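Transcription termination factor NusA (Planctomyces limnophilus, PDB 4MTN) probably takes part in both transcription termination and antitermination, binding the core RNA polymerase and nascent RNA. Local coordinates at residues I153-L158 and L171-P176; D177-L182 and R198-E203; E186-N191 and G230-N235; R207-V212 and R244-R249. All coordinates share one frame; numbering follows the deposited sequence.

Contact 1: I153-L158 and L171-P176; sequences IRAVVL and LSRAHP
Arg173 presents the edge of its guanidinium to Arg154, whose carbonyl O lies only 12° out of the guanidinium plane and accepts from NH1 of Arg173 at 3.2 Å. NH1 sits in the carbonyl plane and the N-H...O angle is 161°, evidence of a nearly straight bond. The other flat group, the imidazole of His175, has CD of Pro176 over one face, while Leu158 brings its CD1 to within 3.4 Å of the ring atom CD2 of His175. Both belong to the loop that leaves the antiparallel hairpin of strands 152-162 and 167-172 in the S1 domain, of the OB class. Val156 and Ser172 set the register as a hydrogen-bonded pair, with Ser172 N at 2.8 Å from Val156 O and Val156 N at 3.1 Å from Ser172 O. In the adjoining non-hydrogen-bonded pair the side chains diverge, yet Val157 CG2 still meets Leu171 CD2 at 4.0 Å. In Arg173, chi1 (-41°) lays CG 3.7 Å from Ala155 CB, and the bends at chi2 and chi3 then bring NH1 to the Arg154 carbonyl. Its NH2 forms a salt bridge with Glu145, so two of its nitrogens have partners of their own. Ser172 OG is hydrogen-bonded to Glu140, and His175 caps the following helix through ND1 to Asp177 N. Beside that cap, the CG2 branch of Val156 rests 4.1 Å from His175 CB.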
loop_
_atom_site.group_PDB
_atom_site.type_symbol
_atom_site.label_atom_id
_atom_site.label_comp_id
_atom_site.label_asym_id
_atom_site.label_seq_id
_atom_site.Cartn_x
_atom_site.Cartn_y
_atom_site.Cartn_z
ATOM N N ILE A 153 -10.578 17.482 6.788
ATOM C CA ILE A 153 -9.903 16.197 6.894
ATOM C C ILE A 153 -8.828 16.110 5.817
ATOM O O ILE A 153 -8.966 16.706 4.748
ATOM C CB ILE A 153 -10.903 15.020 6.756
ATOM C CG1 ILE A 153 -10.221 13.678 7.035
ATOM C CG2 ILE A 153 -11.556 15.025 5.382
ATOM C CD1 ILE A 153 -11.137 12.483 6.864
ATOM N N ARG A 154 -7.745 15.395 6.105
ATOM C CA ARG A 154 -6.709 15.181 5.104
ATOM C C ARG A 154 -6.169 13.755 5.144
ATOM O O ARG A 154 -6.169 13.101 6.189
ATOM C CB ARG A 154 -5.569 16.187 5.282
ATOM C CG ARG A 154 -4.882 16.153 6.632
ATOM C CD ARG A 154 -3.766 17.184 6.681
ATOM N NE ARG A 154 -3.068 17.192 7.962
ATOM C CZ ARG A 154 -1.951 17.870 8.196
ATOM N NH1 ARG A 154 -1.399 18.595 7.233
ATOM N NH2 ARG A 154 -1.380 17.822 9.392
ATOM N N ALA A 155 -5.718 13.280 3.987
ATOM C CA ALA A 155 -5.184 11.932 3.848
ATOM C C ALA A 155 -4.332 11.840 2.587
ATOM O O ALA A 155 -4.183 12.820 1.858
ATOM C CB ALA A 155 -6.312 10.913 3.806
ATOM N N VAL A 156 -3.777 10.660 2.331
ATOM C CA VAL A 156 -2.964 10.451 1.139
ATOM C C VAL A 156 -3.766 9.718 0.074
ATOM O O VAL A 156 -4.637 8.905 0.390
ATOM C CB VAL A 156 -1.673 9.662 1.446
ATOM C CG1 VAL A 156 -0.761 10.473 2.351
ATOM C CG2 VAL A 156 -1.996 8.312 2.067
ATOM N N VAL A 157 -3.485 10.018 -1.188
ATOM C CA VAL A 157 -4.191 9.364 -2.278
ATOM C C VAL A 157 -3.625 7.968 -2.469
ATOM O O VAL A 157 -2.445 7.805 -2.777
ATOM C CB VAL A 157 -4.070 10.154 -3.594
ATOM C CG1 VAL A 157 -4.724 9.389 -4.733
ATOM C CG2 VAL A 157 -4.690 11.535 -3.443
ATOM N N LEU A 158 -4.473 6.960 -2.277
ATOM C CA LEU A 158 -4.037 5.574 -2.373
ATOM C C LEU A 158 -3.929 5.111 -3.819
ATOM O O LEU A 158 -2.920 4.535 -4.223
ATOM C CB LEU A 158 -4.992 4.660 -1.605
ATOM C CG LEU A 158 -4.545 3.203 -1.519
ATOM C CD1 LEU A 158 -3.179 3.111 -0.863
ATOM C CD2 LEU A 158 -5.563 2.370 -0.762
ATOM N N LEU A 171 -8.720 7.450 -0.992
ATOM C CA LEU A 171 -7.755 7.972 -0.033
ATOM C C LEU A 171 -7.398 6.938 1.030
ATOM O O LEU A 171 -8.015 5.875 1.106
ATOM C CB LEU A 171 -8.312 9.230 0.636
ATOM C CG LEU A 171 -8.992 10.243 -0.288
ATOM C CD1 LEU A 171 -9.719 11.299 0.527
ATOM C CD2 LEU A 171 -7.978 10.886 -1.224
ATOM N N SER A 172 -6.403 7.256 1.853
ATOM C CA SER A 172 -6.078 6.441 3.018
ATOM C C SER A 172 -5.505 7.288 4.149
ATOM O O SER A 172 -4.625 8.115 3.916
ATOM C CB SER A 172 -5.085 5.341 2.635
ATOM O OG SER A 172 -4.792 4.510 3.744
ATOM N N ARG A 173 -5.996 7.097 5.370
ATOM C CA ARG A 173 -5.281 7.611 6.534
ATOM C C ARG A 173 -4.490 6.495 7.212
ATOM O O ARG A 173 -3.722 6.742 8.140
ATOM C CB ARG A 173 -6.244 8.256 7.528
ATOM C CG ARG A 173 -7.334 9.096 6.885
ATOM C CD ARG A 173 -7.476 10.440 7.579
ATOM N NE ARG A 173 -7.331 10.341 9.029
ATOM C CZ ARG A 173 -6.945 11.347 9.807
ATOM N NH1 ARG A 173 -6.657 12.527 9.271
ATOM N NH2 ARG A 173 -6.837 11.175 11.117
ATOM N N ALA A 174 -4.684 5.267 6.737
ATOM C CA ALA A 174 -4.060 4.096 7.344
ATOM C C ALA A 174 -2.753 3.691 6.667
ATOM O O ALA A 174 -2.028 2.831 7.169
ATOM C CB ALA A 174 -5.033 2.927 7.333
ATOM N N HIS A 175 -2.458 4.306 5.527
ATOM C CA HIS A 175 -1.274 3.943 4.756
ATOM C C HIS A 175 -0.014 4.502 5.408
ATOM O O HIS A 175 -0.037 5.603 5.959
ATOM C CB HIS A 175 -1.395 4.449 3.316
ATOM C CG HIS A 175 -0.492 3.746 2.348
ATOM N ND1 HIS A 175 0.830 4.097 2.176
ATOM C CD2 HIS A 175 -0.720 2.713 1.506
ATOM C CE1 HIS A 175 1.377 3.309 1.267
ATOM N NE2 HIS A 175 0.459 2.461 0.844
ATOM N N PRO A 176 1.088 3.735 5.359
ATOM C CA PRO A 176 2.384 4.193 5.870
ATOM C C PRO A 176 2.797 5.546 5.296
ATOM O O PRO A 176 3.382 6.357 6.010
ATOM C CB PRO A 176 3.344 3.094 5.414
ATOM C CG PRO A 176 2.501 1.874 5.368
ATOM C CD PRO A 176 1.137 2.327 4.924
#

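Contact 2: D177-L182 and R198-E203; sequences DFVRRL and RSLARE
Val179 sets its CG2 methyl over one face of the Arg202 guanidinium, 3.4 Å above the plane and displaced toward the rim. This belongs to the helix-on-sheet packing of a type II KH fold, where helix 176-186 lies across strand 195-203. The short segments approach to 9.1 Å between axes, and their N-to-C directions differ by 122°, a steep crossing that limits the meeting to a few side chains. Arg202 can span that gap because its chain runs straight from the strand, with CG opposite the backbone N (chi1 -178°) and no bend as far as NE. At the far end NH1 comes to 3.8 Å from Phe178 CB and stands at the edge of the phenyl ring, near its plane. Guanidinium and ring planes are 44° apart, so the two do not stack; the ring instead carries Leu182 CD1 over the centre of one face. What fixes the guanidinium lies outside the segments: NH1 bonds to the carbonyl oxygens of Arg173 and His175, and NH2 forms a salt bridge with Glu243. CD2 of Leu200 touches the helix, 4.0 Å from Val179 CB and as near to Arg180 N. Next to a classic beta bulge where Arg198 and Ser199 both face Ala211, Arg198 O lies at the edge of the Arg180 guanidinium, near its plane but 4.2 Å from NH2, while Arg180 NH1 hydrogen-bonds to Ile197 O.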
loop_
_atom_site.group_PDB
_atom_site.type_symbol
_atom_site.label_atom_id
_atom_site.label_comp_id
_atom_site.label_asym_id
_atom_site.label_seq_id
_atom_site.Cartn_x
_atom_site.Cartn_y
_atom_site.Cartn_z
ATOM N N ASP A 177 2.479 5.788 4.027
ATOM C CA ASP A 177 2.840 7.041 3.372
ATOM C C ASP A 177 2.248 8.259 4.077
ATOM O O ASP A 177 2.805 9.351 3.994
ATOM C CB ASP A 177 2.395 7.032 1.908
ATOM C CG ASP A 177 3.265 6.144 1.041
ATOM O OD1 ASP A 177 4.358 5.749 1.497
ATOM O OD2 ASP A 177 2.856 5.848 -0.101
ATOM N N PHE A 178 1.127 8.073 4.768
ATOM C CA PHE A 178 0.503 9.173 5.499
ATOM C C PHE A 178 1.418 9.666 6.615
ATOM O O PHE A 178 1.575 10.870 6.817
ATOM C CB PHE A 178 -0.847 8.749 6.080
ATOM C CG PHE A 178 -1.669 9.898 6.602
ATOM C CD1 PHE A 178 -1.546 11.162 6.049
ATOM C CD2 PHE A 178 -2.550 9.716 7.654
ATOM C CE1 PHE A 178 -2.296 12.221 6.528
ATOM C CE2 PHE A 178 -3.303 10.772 8.138
ATOM C CZ PHE A 178 -3.174 12.026 7.575
ATOM N N VAL A 179 2.020 8.727 7.339
ATOM C CA VAL A 179 2.958 9.059 8.404
ATOM C C VAL A 179 4.203 9.726 7.832
ATOM O O VAL A 179 4.700 10.714 8.377
ATOM C CB VAL A 179 3.369 7.807 9.203
ATOM C CG1 VAL A 179 4.432 8.155 10.232
ATOM C CG2 VAL A 179 2.157 7.188 9.869
ATOM N N ARG A 180 4.693 9.177 6.724
ATOM C CA ARG A 180 5.888 9.689 6.063
ATOM C C ARG A 180 5.713 11.147 5.651
ATOM O O ARG A 180 6.618 11.961 5.826
ATOM C CB ARG A 180 6.225 8.830 4.841
ATOM C CG ARG A 180 7.492 9.243 4.117
ATOM C CD ARG A 180 7.725 8.391 2.878
ATOM N NE ARG A 180 8.135 7.028 3.205
ATOM C CZ ARG A 180 9.400 6.622 3.256
ATOM N NH1 ARG A 180 10.382 7.478 3.003
ATOM N NH2 ARG A 180 9.685 5.363 3.560
ATOM N N ARG A 181 4.542 11.474 5.116
ATOM C CA ARG A 181 4.244 12.841 4.703
ATOM C C ARG A 181 4.168 13.780 5.901
ATOM O O ARG A 181 4.751 14.864 5.889
ATOM C CB ARG A 181 2.927 12.897 3.924
ATOM C CG ARG A 181 2.913 12.132 2.609
ATOM C CD ARG A 181 3.763 12.801 1.542
ATOM N NE ARG A 181 5.141 12.323 1.551
ATOM C CZ ARG A 181 5.556 11.228 0.922
ATOM N NH1 ARG A 181 4.697 10.489 0.234
ATOM N NH2 ARG A 181 6.832 10.871 0.981
ATOM N N LEU A 182 3.442 13.357 6.932
ATOM C CA LEU A 182 3.247 14.170 8.127
ATOM C C LEU A 182 4.565 14.473 8.831
ATOM O O LEU A 182 4.753 15.563 9.373
ATOM C CB LEU A 182 2.287 13.475 9.092
ATOM C CG LEU A 182 0.821 13.433 8.659
ATOM C CD1 LEU A 182 0.010 12.565 9.605
ATOM C CD2 LEU A 182 0.246 14.838 8.587
ATOM N N ARG A 198 14.335 6.153 5.710
ATOM C CA ARG A 198 14.718 4.972 4.946
ATOM C C ARG A 198 13.642 3.889 4.909
ATOM O O ARG A 198 13.375 3.303 3.859
ATOM C CB ARG A 198 16.015 4.393 5.510
ATOM C CG ARG A 198 17.155 5.396 5.548
ATOM C CD ARG A 198 17.496 5.890 4.154
ATOM N NE ARG A 198 18.014 4.816 3.312
ATOM C CZ ARG A 198 19.283 4.425 3.300
ATOM N NH1 ARG A 198 20.170 5.022 4.086
ATOM N NH2 ARG A 198 19.667 3.436 2.504
ATOM N N SER A 199 13.022 3.629 6.056
ATOM C CA SER A 199 12.064 2.535 6.168
ATOM C C SER A 199 10.945 2.856 7.149
ATOM O O SER A 199 11.148 3.578 8.126
ATOM C CB SER A 199 12.777 1.249 6.593
ATOM O OG SER A 199 11.873 0.160 6.663
ATOM N N LEU A 200 9.762 2.308 6.887
ATOM C CA LEU A 200 8.596 2.586 7.715
ATOM C C LEU A 200 7.726 1.345 7.898
ATOM O O LEU A 200 7.475 0.602 6.949
ATOM C CB LEU A 200 7.769 3.713 7.099
ATOM C CG LEU A 200 7.125 4.685 8.084
ATOM C CD1 LEU A 200 8.171 5.644 8.598
ATOM C CD2 LEU A 200 5.996 5.442 7.428
ATOM N N ALA A 201 7.271 1.131 9.129
ATOM C CA ALA A 201 6.386 0.016 9.448
ATOM C C ALA A 201 5.242 0.503 10.329
ATOM O O ALA A 201 5.473 1.026 11.418
ATOM C CB ALA A 201 7.155 -1.091 10.137
ATOM N N ARG A 202 4.007 0.329 9.867
ATOM C CA ARG A 202 2.869 0.923 10.556
ATOM C C ARG A 202 1.721 -0.036 10.861
ATOM O O ARG A 202 1.330 -0.851 10.025
ATOM C CB ARG A 202 2.324 2.096 9.737
ATOM C CG ARG A 202 1.160 2.808 10.404
ATOM C CD ARG A 202 0.610 3.940 9.557
ATOM N NE ARG A 202 -0.281 4.791 10.340
ATOM C CZ ARG A 202 -1.097 5.702 9.821
ATOM N NH1 ARG A 202 -1.145 5.884 8.507
ATOM N NH2 ARG A 202 -1.870 6.428 10.618
ATOM N N GLU A 203 1.196 0.068 12.080
ATOM C CA GLU A 203 -0.133 -0.435 12.396
ATOM C C GLU A 203 -1.009 0.767 12.730
ATOM O O GLU A 203 -0.850 1.383 13.784
ATOM C CB GLU A 203 -0.095 -1.429 13.555
ATOM C CG GLU A 203 0.527 -2.767 13.193
ATOM C CD GLU A 203 0.316 -3.816 14.265
ATOM O OE1 GLU A 203 -0.476 -3.566 15.199
ATOM O OE2 GLU A 203 0.942 -4.892 14.172
#

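Contact 3: E186-N191 and G230-N235. With SO4 (sulfate ion), chain B; SO4 (sulfate ion), chain C.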
loop_
_atom_site.group_PDB
_atom_site.type_symbol
_atom_site.label_atom_id
_atom_site.label_comp_id
_atom_site.label_asym_id
_atom_site.label_seq_id
_atom_site.Cartn_x
_atom_site.Cartn_y
_atom_site.Cartn_z
ATOM N N GLU A 186 6.180 18.178 9.657
ATOM C CA GLU A 186 6.415 18.600 11.033
ATOM C C GLU A 186 7.896 18.791 11.351
ATOM O O GLU A 186 8.264 19.700 12.095
ATOM C CB GLU A 186 5.804 17.589 12.006
ATOM C CG GLU A 186 5.420 18.184 13.351
ATOM C CD GLU A 186 4.214 19.099 13.257
ATOM O OE1 GLU A 186 3.379 18.894 12.351
ATOM O OE2 GLU A 186 4.102 20.025 14.088
ATOM N N ILE A 187 8.743 17.932 10.791
ATOM C CA ILE A 187 10.175 17.991 11.069
ATOM C C ILE A 187 10.939 18.702 9.955
ATOM O O ILE A 187 11.087 18.164 8.859
ATOM C CB ILE A 187 10.767 16.584 11.262
ATOM C CG1 ILE A 187 9.970 15.812 12.315
ATOM C CG2 ILE A 187 12.235 16.673 11.656
ATOM C CD1 ILE A 187 10.534 14.443 12.627
ATOM N N PRO A 188 11.435 19.916 10.241
ATOM C CA PRO A 188 12.167 20.725 9.259
ATOM C C PRO A 188 13.414 20.031 8.713
ATOM O O PRO A 188 13.749 20.236 7.551
ATOM C CB PRO A 188 12.548 21.985 10.051
ATOM C CG PRO A 188 12.415 21.605 11.485
ATOM C CD PRO A 188 11.303 20.610 11.531
ATOM N N GLU A 189 14.081 19.220 9.529
ATOM C CA GLU A 189 15.264 18.498 9.069
ATOM C C GLU A 189 14.927 17.523 7.941
ATOM O O GLU A 189 15.760 17.251 7.079
ATOM C CB GLU A 189 15.924 17.741 10.224
ATOM C CG GLU A 189 16.646 18.619 11.233
ATOM C CD GLU A 189 15.768 19.022 12.401
ATOM O OE1 GLU A 189 14.544 19.177 12.210
ATOM O OE2 GLU A 189 16.306 19.175 13.517
ATOM N N VAL A 190 13.708 16.996 7.955
ATOM C CA VAL A 190 13.291 16.023 6.953
ATOM C C VAL A 190 12.902 16.689 5.631
ATOM O O VAL A 190 13.269 16.206 4.558
ATOM C CB VAL A 190 12.117 15.166 7.464
ATOM C CG1 VAL A 190 11.694 14.157 6.411
ATOM C CG2 VAL A 190 12.511 14.451 8.746
ATOM N N ASN A 191 12.174 17.800 5.702
ATOM C CA ASN A 191 11.761 18.499 4.486
ATOM C C ASN A 191 12.897 19.317 3.879
ATOM O O ASN A 191 12.833 19.712 2.716
ATOM C CB ASN A 191 10.546 19.397 4.753
ATOM C CG ASN A 191 10.794 20.425 5.844
ATOM O OD1 ASN A 191 11.765 21.179 5.800
ATOM N ND2 ASN A 191 9.902 20.464 6.827
ATOM N N GLY A 230 10.861 16.137 21.852
ATOM C CA GLY A 230 10.197 15.143 21.027
ATOM C C GLY A 230 8.763 15.542 20.725
ATOM O O GLY A 230 7.921 14.698 20.419
ATOM N N ALA A 231 8.495 16.842 20.803
ATOM C CA ALA A 231 7.144 17.374 20.646
ATOM C C ALA A 231 6.614 17.250 19.218
ATOM O O ALA A 231 5.431 16.984 19.012
ATOM C CB ALA A 231 7.105 18.828 21.094
ATOM N N ARG A 232 7.488 17.452 18.236
ATOM C CA ARG A 232 7.081 17.406 16.833
ATOM C C ARG A 232 6.646 16.004 16.422
ATOM O O ARG A 232 5.710 15.837 15.638
ATOM C CB ARG A 232 8.217 17.887 15.928
ATOM C CG ARG A 232 8.597 19.346 16.127
ATOM C CD ARG A 232 9.891 19.671 15.404
ATOM N NE ARG A 232 10.924 18.683 15.697
ATOM C CZ ARG A 232 12.166 18.739 15.232
ATOM N NH1 ARG A 232 12.542 19.741 14.450
ATOM N NH2 ARG A 232 13.036 17.789 15.552
ATOM N N ILE A 233 7.332 14.997 16.952
ATOM C CA ILE A 233 6.985 13.607 16.683
ATOM C C ILE A 233 5.618 13.274 17.280
ATOM O O ILE A 233 4.805 12.595 16.652
ATOM C CB ILE A 233 8.054 12.645 17.240
ATOM C CG1 ILE A 233 9.367 12.819 16.478
ATOM C CG2 ILE A 233 7.584 11.205 17.154
ATOM C CD1 ILE A 233 10.502 11.976 17.013
ATOM N N ARG A 234 5.364 13.771 18.488
ATOM C CA ARG A 234 4.081 13.548 19.144
ATOM C C ARG A 234 2.952 14.295 18.438
ATOM O O ARG A 234 1.809 13.842 18.441
ATOM C CB ARG A 234 4.143 13.966 20.614
ATOM C CG ARG A 234 4.907 13.002 21.506
ATOM C CD ARG A 234 4.658 13.307 22.972
ATOM N NE ARG A 234 4.712 14.742 23.236
ATOM C CZ ARG A 234 5.832 15.414 23.481
ATOM N NH1 ARG A 234 6.998 14.781 23.500
ATOM N NH2 ARG A 234 5.784 16.720 23.706
ATOM N N ASN A 235 3.277 15.439 17.841
ATOM C CA ASN A 235 2.299 16.206 17.076
ATOM C C ASN A 235 1.736 15.387 15.921
ATOM O O ASN A 235 0.535 15.415 15.652
ATOM C CB ASN A 235 2.917 17.502 16.545
ATOM C CG ASN A 235 3.061 18.564 17.617
ATOM O OD1 ASN A 235 2.343 18.556 18.618
ATOM N ND2 ASN A 235 3.989 19.493 17.410
HETATM S S SO4 B . 10.594 19.317 19.396
HETATM O O1 SO4 B . 10.464 18.156 18.522
HETATM O O2 SO4 B . 9.495 20.245 19.142
HETATM O O3 SO4 B . 10.552 18.879 20.788
HETATM O O4 SO4 B . 11.864 19.985 19.135
HETATM S S SO4 C . 4.881 19.833 24.575
HETATM O O1 SO4 C . 5.672 18.727 25.104
HETATM O O2 SO4 C . 3.920 19.322 23.602
HETATM O O3 SO4 C . 4.166 20.486 25.668
HETATM O O4 SO4 C . 5.765 20.799 23.930
#
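The tight part of the contact surrounds the Arg232 guanidinium, between Ile187, Pro188, Glu189 and a sulfate. The CG2 methyl of Ile187 lies 3.9 Å above one face, with O4 of the sulfate over the opposite face. Pro188 CD meets Arg232 NH1 at 3.3 Å, and the same nitrogen forms a salt bridge to Glu189 OE1 at 3.1 Å. That oxygen uses its syn lone pair but sits 30° out of the guanidinium plane, and the N-H...O angle is 136°, so the bond is bent. Arg232 NH2 is hydrogen-bonded to Ala224 O. The Glu186 stem is packed too, CG lying 3.3 Å from Arg232 O. Gly230 closes the GXXG loop of the KH fold, and Ala231 N, Arg232 N and, weakly, Arg232 NE (2.9 Å to O1) bind the sulfate; probably from the crystallisation liquor, it may mark where an RNA phosphate could sit. With alanine in place of Arg232, the Glu189 carboxylate would probably lose its ion partner, and Ala224 O and the sulfate a donor each, with a gap beside Ile187. Looser is the carboxylate end of Glu186, where OE2 receives just a weak bond from Asn235 ND2 at 3.4 Å. Further out, exposed Arg234 has a second sulfate at its guanidinium edge.

Contact 4: R207-V212 and R244-R249; sequences RTKVAV and RIEVVR
Arg207 NH1 is shared by two acceptors, Glu246 OE2 at 2.7 Å and a water at 3.0 Å. The carboxylate oxygen offers its anti lone pair and lies 31° out of the guanidinium plane, so this salt bridge is an angled one. The same water accepts from Arg244 NE at 2.7 Å and so mediates between two like charges, while Arg244 CB covers one face of the Arg207 guanidinium, 3.6 Å above it; Arg207 NE is hydrogen-bonded to Gln297. On the other oxygen, Glu246 OE1 pairs with Lys209 NZ in a salt bridge whose modelled length is doubtfully short; the two side chains run side by side, and a bend at chi4 (-62°) of Lys209 turns NZ to the carboxylate. Replacing Arg207 with alanine is likely to leave OE2 of Glu246 without its ionic mate and the carboxylate freer to turn. These charges line one face of a parallel strand pair, 207-214 and 244-249, neighbours in the three-stranded sheet of a type II KH domain and linked by a beta-alpha-beta crossover through helices 221-226 and 231-239. Residues face each other in step from Arg207 with Arg244 to Val212 with Arg249. Backbone bonds such as Glu246 N to Thr208 O, 2.8 Å, recur along the pair. Leu301 and Leu305 of helix 297-306 pack against the face carrying Arg207, Lys209 and Ala211. The opposite face, with Thr208, Val210, Ile245 and Val247, is mostly apolar, and Ile245 and Val247 carry helix 231-239. Between the strands, Val210 CG2 touches Ile245 CG2 at 4.0 Å, and Val212 CG2 touches Val247 CG1 at 3.8 Å.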
loop_
_atom_site.group_PDB
_atom_site.type_symbol
_atom_site.label_atom_id
_atom_site.label_comp_id
_atom_site.label_asym_id
_atom_site.label_seq_id
_atom_site.Cartn_x
_atom_site.Cartn_y
_atom_site.Cartn_z
ATOM N N ARG A 207 0.763 1.893 16.393
ATOM C CA ARG A 207 2.211 2.066 16.481
ATOM C C ARG A 207 2.901 2.118 15.120
ATOM O O ARG A 207 2.526 1.400 14.193
ATOM C CB ARG A 207 2.816 0.942 17.323
ATOM C CG ARG A 207 4.267 1.167 17.719
ATOM C CD ARG A 207 4.716 0.152 18.756
ATOM N NE ARG A 207 3.902 0.212 19.965
ATOM C CZ ARG A 207 4.135 1.034 20.984
ATOM N NH1 ARG A 207 5.162 1.871 20.943
ATOM N NH2 ARG A 207 3.340 1.020 22.047
ATOM N N THR A 208 3.921 2.968 15.017
ATOM C CA THR A 208 4.715 3.091 13.798
ATOM C C THR A 208 6.209 3.169 14.105
ATOM O O THR A 208 6.647 4.022 14.877
ATOM C CB THR A 208 4.314 4.338 12.986
ATOM O OG1 THR A 208 2.921 4.276 12.660
ATOM C CG2 THR A 208 5.125 4.422 11.703
ATOM N N LYS A 209 6.988 2.277 13.499
ATOM C CA LYS A 209 8.442 2.312 13.633
ATOM C C LYS A 209 9.079 3.038 12.451
ATOM O O LYS A 209 8.821 2.704 11.294
ATOM C CB LYS A 209 9.013 0.896 13.749
ATOM C CG LYS A 209 8.775 0.226 15.096
ATOM C CD LYS A 209 9.412 -1.157 15.139
ATOM C CE LYS A 209 9.209 -1.828 16.490
ATOM N NZ LYS A 209 9.846 -1.061 17.597
ATOM N N VAL A 210 9.916 4.030 12.749
ATOM C CA VAL A 210 10.552 4.844 11.719
ATOM C C VAL A 210 12.072 4.725 11.752
ATOM O O VAL A 210 12.704 5.025 12.764
ATOM C CB VAL A 210 10.182 6.334 11.868
ATOM C CG1 VAL A 210 10.708 7.133 10.681
ATOM C CG2 VAL A 210 8.678 6.501 12.015
ATOM N N ALA A 211 12.655 4.292 10.638
ATOM C CA ALA A 211 14.106 4.199 10.524
ATOM C C ALA A 211 14.648 5.350 9.680
ATOM O O ALA A 211 14.285 5.499 8.514
ATOM C CB ALA A 211 14.509 2.863 9.927
ATOM N N VAL A 212 15.523 6.156 10.275
ATOM C CA VAL A 212 16.049 7.345 9.613
ATOM C C VAL A 212 17.573 7.316 9.499
ATOM O O VAL A 212 18.247 6.577 10.216
ATOM C CB VAL A 212 15.632 8.629 10.356
ATOM C CG1 VAL A 212 14.117 8.776 10.357
ATOM C CG2 VAL A 212 16.171 8.620 11.780
ATOM N N ARG A 244 1.361 5.654 18.445
ATOM C CA ARG A 244 2.720 5.703 18.975
ATOM C C ARG A 244 3.763 5.671 17.863
ATOM O O ARG A 244 3.703 4.831 16.967
ATOM C CB ARG A 244 2.957 4.546 19.947
ATOM C CG ARG A 244 2.167 4.653 21.241
ATOM C CD ARG A 244 2.427 5.985 21.927
ATOM N NE ARG A 244 3.851 6.210 22.149
ATOM C CZ ARG A 244 4.373 7.371 22.531
ATOM N NH1 ARG A 244 3.588 8.419 22.735
ATOM N NH2 ARG A 244 5.682 7.484 22.710
ATOM N N ILE A 245 4.724 6.587 17.929
ATOM C CA ILE A 245 5.748 6.689 16.895
ATOM C C ILE A 245 7.155 6.497 17.456
ATOM O O ILE A 245 7.618 7.282 18.286
ATOM C CB ILE A 245 5.676 8.048 16.174
ATOM C CG1 ILE A 245 4.299 8.232 15.534
ATOM C CG2 ILE A 245 6.771 8.154 15.127
ATOM C CD1 ILE A 245 4.136 9.541 14.801
ATOM N N GLU A 246 7.826 5.446 16.997
ATOM C CA GLU A 246 9.199 5.167 17.407
ATOM C C GLU A 246 10.174 5.477 16.278
ATOM O O GLU A 246 10.101 4.881 15.205
ATOM C CB GLU A 246 9.354 3.706 17.833
ATOM C CG GLU A 246 8.344 3.232 18.859
ATOM C CD GLU A 246 8.446 1.741 19.118
ATOM O OE1 GLU A 246 9.399 1.113 18.611
ATOM O OE2 GLU A 246 7.573 1.197 19.825
ATOM N N VAL A 247 11.087 6.411 16.520
ATOM C CA VAL A 247 12.107 6.742 15.534
ATOM C C VAL A 247 13.434 6.096 15.906
ATOM O O VAL A 247 13.986 6.364 16.973
ATOM C CB VAL A 247 12.301 8.263 15.401
ATOM C CG1 VAL A 247 13.372 8.568 14.368
ATOM C CG2 VAL A 247 10.990 8.932 15.028
ATOM N N VAL A 248 13.938 5.237 15.026
ATOM C CA VAL A 248 15.214 4.573 15.265
ATOM C C VAL A 248 16.214 4.879 14.155
ATOM O O VAL A 248 15.885 5.548 13.175
ATOM C CB VAL A 248 15.038 3.050 15.386
ATOM C CG1 VAL A 248 14.182 2.712 16.597
ATOM C CG2 VAL A 248 14.422 2.486 14.117
ATOM N N ARG A 249 17.433 4.375 14.309
ATOM C CA ARG A 249 18.500 4.665 13.360
ATOM C C ARG A 249 18.599 3.583 12.293
ATOM O O ARG A 249 18.655 2.393 12.603
ATOM C CB ARG A 249 19.839 4.811 14.088
ATOM C CG ARG A 249 20.969 5.332 13.214
ATOM C CD ARG A 249 22.318 5.179 13.900
ATOM N NE ARG A 249 22.409 5.961 15.130
ATOM C CZ ARG A 249 23.095 7.094 15.247
ATOM N NH1 ARG A 249 23.759 7.581 14.207
ATOM N NH2 ARG A 249 23.122 7.738 16.406
HETATM O O HOH W 1 5.156 4.001 23.064
#

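From the N terminus, contact 1 comes first, closing a short hairpin loop in the S1 domain before any other contact opens. The chain then enters helix 176-186, where contact 2 opens; Arg202 of that contact reaches back to the carbonyls of 171-176, coupling the S1 hairpin to the KH domain. Contact 3 opens at 186-191 before contact 2 closes at 198-203, so these two cross. Contact 4 opens on the next strand, in series with contact 2 and joined to it by backbone bonds within one sheet. It crosses contact 3, which closes at 230-235 before contact 4 closes at 244-249; Ile233 packs on Ile245 and Val247, seating the helix on the sheet.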